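Local coordinates for segregation and condensation protein A (Bacillus subtilis, PDB 5H66) that probably acts as the kleisin subunit of the bacterial SMC complex, linking the SMC ATPase heads during chromosome condensation and segregation, at residues R27-D32 against F66-I71. Sequence-based numbering, arbitrary orientation.
Sequences RINFMD and FSDIYI
Arg27 lays its guanidinium flat over one face of the Tyr70 ring, a stacked cation-pi pair with planes only 6° apart and CZ 3.8 Å from the ring centroid of Tyr70. NH1 sits over the middle of the ring, whereas NE reaches back over CB and CG of Tyr70; the extended run from CG to NE carries the group there. Asn29 approaches the same tyrosine obliquely, its ND2 3.6 Å from Tyr70 CE1, while pointing one N-H of that nitrogen at Asp68: ND2 gives a short, nearly straight bond to Asp68 OD2 (2.6 Å, 165°), received on the anti side of the carboxylate. The other end of the amide serves its own chain: Asn29 OD1 accepts from Met31 N at 2.8 Å, closing an Asx turn. A chi1 of -173° sets CG of Asn29 beside its carbonyl carbon, from where OD1 can meet Met31 N while ND2 faces Asp68. Together the two bonds tie the turn after the short strand to the approach of the neighbouring one, and they fix the amide's rotation.

The backbone beneath is a brief antiparallel pairing. Ile71 N donates to Ile28 O at 2.8 Å, the return bond from Ile28 N to Ile71 O is weak, and Phe30 N reaches Ile69 O at 2.8 Å; between them Asn29 and Tyr70 form a non-hydrogen-bonded pair. On the face away from Tyr70, Ile28 CG1 packs against Ile71 CB (3.6 Å), and Ile71 CD1 tucks in at the edge of the Phe30 ring, 3.7 Å from Phe30 CB.

These apolar groups enter the core of this winged-helix-like domain: Phe30 meets Leu42, Thr45, Phe46 and Val49 of helix 39-54, and Ile28 and Ile71 share Leu21 of helix 11-23. Strand 69-73 lies centrally in the three-stranded sheet, between 28-29 and 58-62.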
loop_
_atom_site.group_PDB
_atom_site.type_symbol
_atom_site.label_atom_id
_atom_site.label_comp_id
_atom_site.label_asym_id
_atom_site.label_seq_id
_atom_site.Cartn_x
_atom_site.Cartn_y
_atom_site.Cartn_z
ATOM N N ARG C 27 3.800 39.255 -5.811
ATOM C CA ARG C 27 3.860 38.063 -4.973
ATOM C C ARG C 27 2.810 38.056 -3.869
ATOM O O ARG C 27 2.231 39.097 -3.538
ATOM C CB ARG C 27 5.243 37.956 -4.329
ATOM C CG ARG C 27 6.174 36.920 -4.910
ATOM C CD ARG C 27 7.444 36.893 -4.080
ATOM N NE ARG C 27 8.368 35.841 -4.488
ATOM C CZ ARG C 27 9.412 35.452 -3.763
ATOM N NH1 ARG C 27 9.661 36.029 -2.592
ATOM N NH2 ARG C 27 10.208 34.487 -4.203
ATOM N N ILE C 28 2.575 36.880 -3.295
ATOM C CA ILE C 28 1.866 36.736 -2.027
ATOM C C ILE C 28 2.394 35.487 -1.338
ATOM O O ILE C 28 2.493 34.421 -1.954
ATOM C CB ILE C 28 0.335 36.643 -2.199
ATOM C CG1 ILE C 28 -0.019 35.897 -3.484
ATOM C CG2 ILE C 28 -0.309 38.022 -2.147
ATOM C CD1 ILE C 28 -1.498 35.659 -3.659
ATOM N N ASN C 29 2.754 35.622 -0.065
ATOM C CA ASN C 29 3.046 34.452 0.748
ATOM C C ASN C 29 1.758 33.675 0.990
ATOM O O ASN C 29 0.697 34.262 1.220
ATOM C CB ASN C 29 3.681 34.874 2.072
ATOM C CG ASN C 29 4.160 33.697 2.899
ATOM O OD1 ASN C 29 3.362 32.905 3.403
ATOM N ND2 ASN C 29 5.474 33.580 3.049
ATOM N N PHE C 30 1.854 32.344 0.918
ATOM C CA PHE C 30 0.674 31.502 1.104
ATOM C C PHE C 30 0.002 31.778 2.444
ATOM O O PHE C 30 -1.226 31.897 2.520
ATOM C CB PHE C 30 1.066 30.026 0.987
ATOM C CG PHE C 30 -0.072 29.068 1.222
ATOM C CD1 PHE C 30 -0.924 28.716 0.187
ATOM C CD2 PHE C 30 -0.280 28.510 2.474
ATOM C CE1 PHE C 30 -1.967 27.832 0.397
ATOM C CE2 PHE C 30 -1.324 27.628 2.691
ATOM C CZ PHE C 30 -2.167 27.288 1.650
ATOM N N MET C 31 0.796 31.898 3.510
ATOM C CA MET C 31 0.245 32.162 4.833
ATOM C C MET C 31 -0.456 33.512 4.905
ATOM O O MET C 31 -1.266 33.733 5.812
ATOM C CB MET C 31 1.353 32.083 5.883
ATOM C CG MET C 31 2.082 30.747 5.926
ATOM S SD MET C 31 0.986 29.335 6.187
ATOM C CE MET C 31 0.559 29.569 7.910
ATOM N N ASP C 32 -0.161 34.419 3.972
ATOM C CA ASP C 32 -0.782 35.735 3.946
ATOM C C ASP C 32 -1.983 35.814 3.016
ATOM O O ASP C 32 -2.757 36.772 3.117
ATOM C CB ASP C 32 0.246 36.798 3.534
ATOM C CG ASP C 32 1.294 37.034 4.602
ATOM O OD1 ASP C 32 0.931 37.029 5.798
ATOM O OD2 ASP C 32 2.479 37.224 4.245
ATOM N N PHE C 66 8.378 22.415 3.113
ATOM C CA PHE C 66 7.853 23.161 4.255
ATOM C C PHE C 66 8.434 24.563 4.374
ATOM O O PHE C 66 8.210 25.236 5.389
ATOM C CB PHE C 66 8.060 22.403 5.570
ATOM C CG PHE C 66 7.617 20.970 5.514
ATOM C CD1 PHE C 66 6.373 20.636 4.998
ATOM C CD2 PHE C 66 8.445 19.955 5.968
ATOM C CE1 PHE C 66 5.961 19.316 4.941
ATOM C CE2 PHE C 66 8.039 18.633 5.915
ATOM C CZ PHE C 66 6.795 18.313 5.401
ATOM N N SER C 67 9.181 25.024 3.373
ATOM C CA SER C 67 9.547 26.428 3.317
ATOM C C SER C 67 8.346 27.250 2.853
ATOM O O SER C 67 7.333 26.715 2.395
ATOM C CB SER C 67 10.748 26.636 2.393
ATOM O OG SER C 67 10.385 26.506 1.030
ATOM N N ASP C 68 8.462 28.569 2.980
ATOM C CA ASP C 68 7.365 29.443 2.593
ATOM C C ASP C 68 7.061 29.299 1.104
ATOM O O ASP C 68 7.945 29.032 0.286
ATOM C CB ASP C 68 7.697 30.896 2.938
ATOM C CG ASP C 68 7.505 31.202 4.417
ATOM O OD1 ASP C 68 8.329 30.749 5.242
ATOM O OD2 ASP C 68 6.520 31.890 4.759
ATOM N N ILE C 69 5.785 29.458 0.762
ATOM C CA ILE C 69 5.290 29.294 -0.601
ATOM C C ILE C 69 4.827 30.652 -1.105
ATOM O O ILE C 69 4.033 31.330 -0.439
ATOM C CB ILE C 69 4.144 28.268 -0.665
ATOM C CG1 ILE C 69 4.612 26.906 -0.144
ATOM C CG2 ILE C 69 3.606 28.153 -2.087
ATOM C CD1 ILE C 69 3.518 26.089 0.498
ATOM N N TYR C 70 5.316 31.048 -2.277
ATOM C CA TYR C 70 4.993 32.342 -2.865
ATOM C C TYR C 70 4.134 32.139 -4.105
ATOM O O TYR C 70 4.443 31.296 -4.954
ATOM C CB TYR C 70 6.268 33.124 -3.190
ATOM C CG TYR C 70 7.095 33.405 -1.951
ATOM C CD1 TYR C 70 6.649 34.301 -0.984
ATOM C CD2 TYR C 70 8.301 32.752 -1.730
ATOM C CE1 TYR C 70 7.389 34.550 0.159
ATOM C CE2 TYR C 70 9.049 32.995 -0.589
ATOM C CZ TYR C 70 8.588 33.894 0.353
ATOM O OH TYR C 70 9.330 34.135 1.489
ATOM N N ILE C 71 3.054 32.912 -4.195
ATOM C CA ILE C 71 2.024 32.756 -5.215
ATOM C C ILE C 71 2.044 33.978 -6.123
ATOM O O ILE C 71 2.153 35.115 -5.648
ATOM C CB ILE C 71 0.639 32.573 -4.562
ATOM C CG1 ILE C 71 0.554 31.224 -3.844
ATOM C CG2 ILE C 71 -0.475 32.714 -5.583
ATOM C CD1 ILE C 71 0.204 31.321 -2.387
#